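Local atomic coordinates of genome polyprotein (Chicken sicinivirus JSY, PDB entry 6QWT), a protein that is the source of 3Dpol, the piece described here, an RNA-dependent RNA polymerase that probably copies the viral genome by RNA-templated synthesis. Residues A[76-81]-A[250-255]; A[244-249]-A[274-279]. All coordinates share one frame; numbering follows the deposited sequence.

Interaction 1: A[76-81]-A[250-255]; sequences LYFSRC and GEELAK
In the cupped-hand fold of a picornaviral polymerase, helix 243-256 follows the motif A strand 230-235 of the palm, and near its C-terminal end it packs against the last turns of helix 70-81 through F78, E252 and L253. The contact illustrates how an acidic residue can serve as a hydrophobic partner through its methylenes. The CB of E252 lies over one face of the F78 ring in a CH-pi contact, 3.8 Å from the ring centroid and 17° off the normal. It is displaced toward the rim, approaching F78 CZ to 3.7 Å. The next methylene continues the coverage, with E252 CG 3.7 Å from F78 CE2. A bend at chi2 (-67°) then turns the chain, and the carboxylate plane ends up inclined by 34° to the ring. Its charge is matched to lysines: OE1 forms a salt bridge with K75, one residue ahead of 76-81, while OE2 has a long one, 3.8 Å, to K255 NZ of its own helix. The two helices are thus joined by an apolar stem and a charged head of the same side chain. Over the opposite face of the ring, toward its rim, lies CD2 of Y77, from the same helix as F78, and helix 298-316, which carries much of motif B, also touches F78 through M306. L253 completes the contact from another direction, its side chain crossing that of F78 at about a right angle: its CD2 methyl meets the ring edge near the ring plane, 4.0 Å from F78 CE1.

Interaction 2: A[244-249]-A[274-279]; sequences VVFKLI and SIYLSK
F246 meets I275 and Y276 where helix 243-256 passes the end of helix 267-276, an example of two aromatic residues packing without stacking on each other. Three kinds of contact hold the segments together, and no hydrogen bond crosses between them. The first is CH-pi: the CG2 methyl of I275 sits over one face of the F246 ring, 4.2 Å from its centroid and 14° off the normal, displaced toward the CE1-CZ side. That branch stands anti to the backbone N of I275, and the two side chains cross at about a right angle.

The second is apolar contact between F246 and Y276, whose CA atoms are 6.7 Å apart. The side chains run past each other in opposite directions, so each meets the base of its neighbour: F246 CB comes within 3.5 Å of Y276 CD1, and Y276 CB lies 4.0 Å from F246 CD2. With chi1 at 65°, Y276 holds its ring between its own backbone N and carbonyl carbon, which carries it past the CB of F246 toward the backbone of K247.

The third is looser and lies at the border of the contact. K247 crosses the tyrosine obliquely, its CG 3.9 Å from Y276 OH, before bends farther out lead its amino end away.

Immediately after Y276 the helix gives way at L277 to strand 277-282, which pairs with strand 285-290 in a mixed five-stranded sheet. V307 of helix 298-316 touches F246 and L303 touches I275, so that this helix borders the contact, while L70 of helix 70-81 covers V244 and L248.

How the interactions relate
Both contacts draw on helix 243-256: interaction 2 uses 244-249 and interaction 1 the next six residues, 250-255, with their centres about 15 Å apart. Along the chain the order is 76-81, 244-249, 250-255, 274-279, so the two pairings interleave. One helix is thereby braced against an early element, helix 70-81, and a later one, the junction of helix 267-276 with strand 277-282. Helix 298-316 touches residues of both contacts. The general lesson is that successive turns of a helix can join sequence-distant parts of a polymerase; here they tie the region following motif A to its surroundings.

Interaction 1: A[76-81]-A[250-255]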
# COMPACT_ATOMS: atom_id res chain seq x y z
N LEU A 76 -1.31 -19.44 14.01
CA LEU A 76 0.15 -19.38 13.91
C LEU A 76 0.64 -17.94 13.83
O LEU A 76 1.59 -17.56 14.53
CB LEU A 76 0.61 -20.17 12.68
CG LEU A 76 2.13 -20.22 12.47
CD1 LEU A 76 2.82 -20.81 13.70
CD2 LEU A 76 2.46 -21.03 11.23
N TYR A 77 0.01 -17.12 12.99
CA TYR A 77 0.45 -15.74 12.83
C TYR A 77 0.31 -14.96 14.14
O TYR A 77 1.26 -14.32 14.59
CB TYR A 77 -0.34 -15.07 11.71
CG TYR A 77 -0.08 -13.58 11.59
CD1 TYR A 77 1.14 -13.11 11.13
CD2 TYR A 77 -1.04 -12.66 11.97
CE1 TYR A 77 1.39 -11.76 11.03
CE2 TYR A 77 -0.80 -11.30 11.87
CZ TYR A 77 0.42 -10.86 11.40
OH TYR A 77 0.69 -9.51 11.31
N PHE A 78 -0.87 -15.02 14.76
CA PHE A 78 -1.07 -14.29 16.01
C PHE A 78 -0.26 -14.87 17.16
O PHE A 78 0.03 -14.15 18.12
CB PHE A 78 -2.55 -14.27 16.37
CG PHE A 78 -3.33 -13.22 15.62
CD1 PHE A 78 -3.35 -11.91 16.07
CD2 PHE A 78 -4.01 -13.55 14.47
CE1 PHE A 78 -4.06 -10.94 15.38
CE2 PHE A 78 -4.72 -12.59 13.77
CZ PHE A 78 -4.74 -11.29 14.23
N SER A 79 0.10 -16.15 17.09
CA SER A 79 0.99 -16.72 18.10
C SER A 79 2.36 -16.06 18.05
O SER A 79 2.92 -15.68 19.08
CB SER A 79 1.11 -18.23 17.90
OG SER A 79 2.07 -18.79 18.79
N ARG A 80 2.90 -15.90 16.84
CA ARG A 80 4.19 -15.24 16.69
C ARG A 80 4.10 -13.76 17.02
O ARG A 80 5.02 -13.20 17.64
CB ARG A 80 4.73 -15.44 15.28
CG ARG A 80 5.90 -14.54 14.95
CD ARG A 80 6.74 -15.09 13.82
NE ARG A 80 7.17 -16.46 14.08
CZ ARG A 80 8.03 -17.12 13.31
NH1 ARG A 80 8.54 -16.53 12.23
NH2 ARG A 80 8.37 -18.37 13.61
N CYS A 81 3.01 -13.10 16.61
CA CYS A 81 2.85 -11.68 16.92
C CYS A 81 2.94 -11.42 18.42
O CYS A 81 3.64 -10.50 18.86
CB CYS A 81 1.51 -11.18 16.38
SG CYS A 81 1.46 -10.90 14.59
N GLY A 250 -10.74 -10.18 12.31
CA GLY A 250 -11.55 -9.34 13.17
C GLY A 250 -11.87 -9.99 14.50
O GLY A 250 -11.90 -9.33 15.54
N GLU A 251 -12.11 -11.31 14.49
CA GLU A 251 -12.42 -12.01 15.73
C GLU A 251 -11.20 -12.11 16.65
O GLU A 251 -11.35 -12.06 17.87
CB GLU A 251 -12.98 -13.40 15.41
CG GLU A 251 -14.42 -13.37 14.93
CD GLU A 251 -14.80 -14.59 14.11
OE1 GLU A 251 -14.06 -15.60 14.17
OE2 GLU A 251 -15.83 -14.54 13.41
N GLU A 252 -10.00 -12.23 16.08
CA GLU A 252 -8.79 -12.21 16.90
C GLU A 252 -8.56 -10.82 17.48
O GLU A 252 -8.29 -10.68 18.68
CB GLU A 252 -7.58 -12.65 16.08
CG GLU A 252 -7.65 -14.06 15.53
CD GLU A 252 -7.59 -15.13 16.62
OE1 GLU A 252 -8.16 -16.22 16.41
OE2 GLU A 252 -6.97 -14.87 17.68
N LEU A 253 -8.65 -9.79 16.65
CA LEU A 253 -8.44 -8.43 17.12
C LEU A 253 -9.51 -8.01 18.12
O LEU A 253 -9.25 -7.17 18.99
CB LEU A 253 -8.41 -7.46 15.94
CG LEU A 253 -7.25 -7.64 14.96
CD1 LEU A 253 -7.38 -6.65 13.81
CD2 LEU A 253 -5.92 -7.46 15.67
N ALA A 254 -10.71 -8.58 18.02
CA ALA A 254 -11.76 -8.28 18.99
C ALA A 254 -11.34 -8.67 20.40
O ALA A 254 -11.68 -7.98 21.37
CB ALA A 254 -13.05 -9.01 18.61
N LYS A 255 -10.59 -9.77 20.53
CA LYS A 255 -10.13 -10.21 21.84
C LYS A 255 -8.93 -9.43 22.34
O LYS A 255 -8.69 -9.37 23.55
CB LYS A 255 -9.80 -11.71 21.80
CG LYS A 255 -11.02 -12.59 21.51
CD LYS A 255 -10.67 -14.07 21.53
CE LYS A 255 -10.04 -14.50 20.23
NZ LYS A 255 -9.55 -15.90 20.27

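Interaction 2: A[244-249]-A[274-279]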
# COMPACT_ATOMS: atom_id res chain seq x y z
N VAL A 244 -13.53 -14.37 4.37
CA VAL A 244 -13.31 -15.21 5.54
C VAL A 244 -12.01 -14.85 6.25
O VAL A 244 -11.92 -14.95 7.48
CB VAL A 244 -13.36 -16.70 5.13
CG1 VAL A 244 -12.22 -17.04 4.18
CG2 VAL A 244 -13.36 -17.60 6.36
N VAL A 245 -11.00 -14.40 5.51
CA VAL A 245 -9.73 -14.03 6.14
C VAL A 245 -9.90 -12.78 7.00
O VAL A 245 -9.46 -12.74 8.16
CB VAL A 245 -8.63 -13.84 5.08
CG1 VAL A 245 -7.32 -13.45 5.74
CG2 VAL A 245 -8.46 -15.10 4.25
N PHE A 246 -10.56 -11.75 6.46
CA PHE A 246 -10.83 -10.54 7.24
C PHE A 246 -11.69 -10.85 8.45
O PHE A 246 -11.45 -10.32 9.54
CB PHE A 246 -11.52 -9.50 6.36
CG PHE A 246 -10.57 -8.62 5.61
CD1 PHE A 246 -9.67 -7.82 6.28
CD2 PHE A 246 -10.59 -8.58 4.22
CE1 PHE A 246 -8.79 -7.00 5.59
CE2 PHE A 246 -9.72 -7.76 3.52
CZ PHE A 246 -8.82 -6.97 4.21
N LYS A 247 -12.71 -11.69 8.28
CA LYS A 247 -13.60 -12.04 9.39
C LYS A 247 -12.82 -12.71 10.52
O LYS A 247 -13.02 -12.38 11.69
CB LYS A 247 -14.72 -12.94 8.88
CG LYS A 247 -15.86 -13.14 9.87
CD LYS A 247 -16.70 -14.36 9.50
CE LYS A 247 -16.33 -15.56 10.36
NZ LYS A 247 -16.40 -16.85 9.62
N LEU A 248 -11.94 -13.65 10.19
CA LEU A 248 -11.16 -14.32 11.22
C LEU A 248 -10.19 -13.35 11.90
O LEU A 248 -9.98 -13.43 13.12
CB LEU A 248 -10.40 -15.51 10.62
CG LEU A 248 -11.32 -16.64 10.16
CD1 LEU A 248 -10.56 -17.70 9.38
CD2 LEU A 248 -12.03 -17.26 11.36
N ILE A 249 -9.61 -12.43 11.14
CA ILE A 249 -8.73 -11.43 11.74
C ILE A 249 -9.51 -10.54 12.69
O ILE A 249 -9.02 -10.17 13.76
CB ILE A 249 -8.03 -10.62 10.63
CG1 ILE A 249 -6.99 -11.48 9.92
CG2 ILE A 249 -7.38 -9.36 11.21
CD1 ILE A 249 -6.41 -10.83 8.68
N SER A 274 -17.34 -3.58 7.66
CA SER A 274 -17.42 -2.46 6.72
C SER A 274 -16.23 -2.41 5.77
O SER A 274 -16.24 -1.59 4.84
CB SER A 274 -17.55 -1.13 7.48
OG SER A 274 -16.28 -0.64 7.86
N ILE A 275 -15.23 -3.25 5.98
CA ILE A 275 -14.08 -3.34 5.09
C ILE A 275 -14.26 -4.44 4.05
O ILE A 275 -14.00 -4.21 2.87
CB ILE A 275 -12.79 -3.55 5.91
CG1 ILE A 275 -12.35 -2.23 6.54
CG2 ILE A 275 -11.68 -4.13 5.05
CD1 ILE A 275 -11.30 -2.39 7.60
N TYR A 276 -14.72 -5.63 4.45
CA TYR A 276 -14.89 -6.71 3.49
C TYR A 276 -16.29 -6.78 2.89
O TYR A 276 -16.49 -7.50 1.91
CB TYR A 276 -14.52 -8.07 4.12
CG TYR A 276 -15.38 -8.56 5.26
CD1 TYR A 276 -14.90 -8.54 6.57
CD2 TYR A 276 -16.65 -9.10 5.04
CE1 TYR A 276 -15.66 -9.01 7.62
CE2 TYR A 276 -17.42 -9.57 6.09
CZ TYR A 276 -16.92 -9.52 7.38
OH TYR A 276 -17.67 -9.98 8.44
N LEU A 277 -17.26 -6.05 3.46
CA LEU A 277 -18.59 -5.87 2.87
C LEU A 277 -18.80 -4.36 2.76
O LEU A 277 -19.53 -3.76 3.55
CB LEU A 277 -19.68 -6.55 3.71
CG LEU A 277 -21.07 -6.65 3.07
CD1 LEU A 277 -20.99 -7.40 1.75
CD2 LEU A 277 -22.04 -7.33 4.02
N SER A 278 -18.15 -3.75 1.78
CA SER A 278 -17.97 -2.31 1.71
C SER A 278 -18.87 -1.68 0.66
O SER A 278 -19.21 -2.31 -0.35
CB SER A 278 -16.51 -1.97 1.41
OG SER A 278 -16.10 -2.57 0.19
N LYS A 279 -19.23 -0.42 0.88
CA LYS A 279 -20.03 0.36 -0.05
C LYS A 279 -19.12 1.28 -0.85
O LYS A 279 -18.21 1.91 -0.30
CB LYS A 279 -21.09 1.18 0.68
CG LYS A 279 -22.11 0.33 1.43
CD LYS A 279 -22.75 1.10 2.56
CE LYS A 279 -23.71 2.14 2.03
NZ LYS A 279 -24.39 2.89 3.12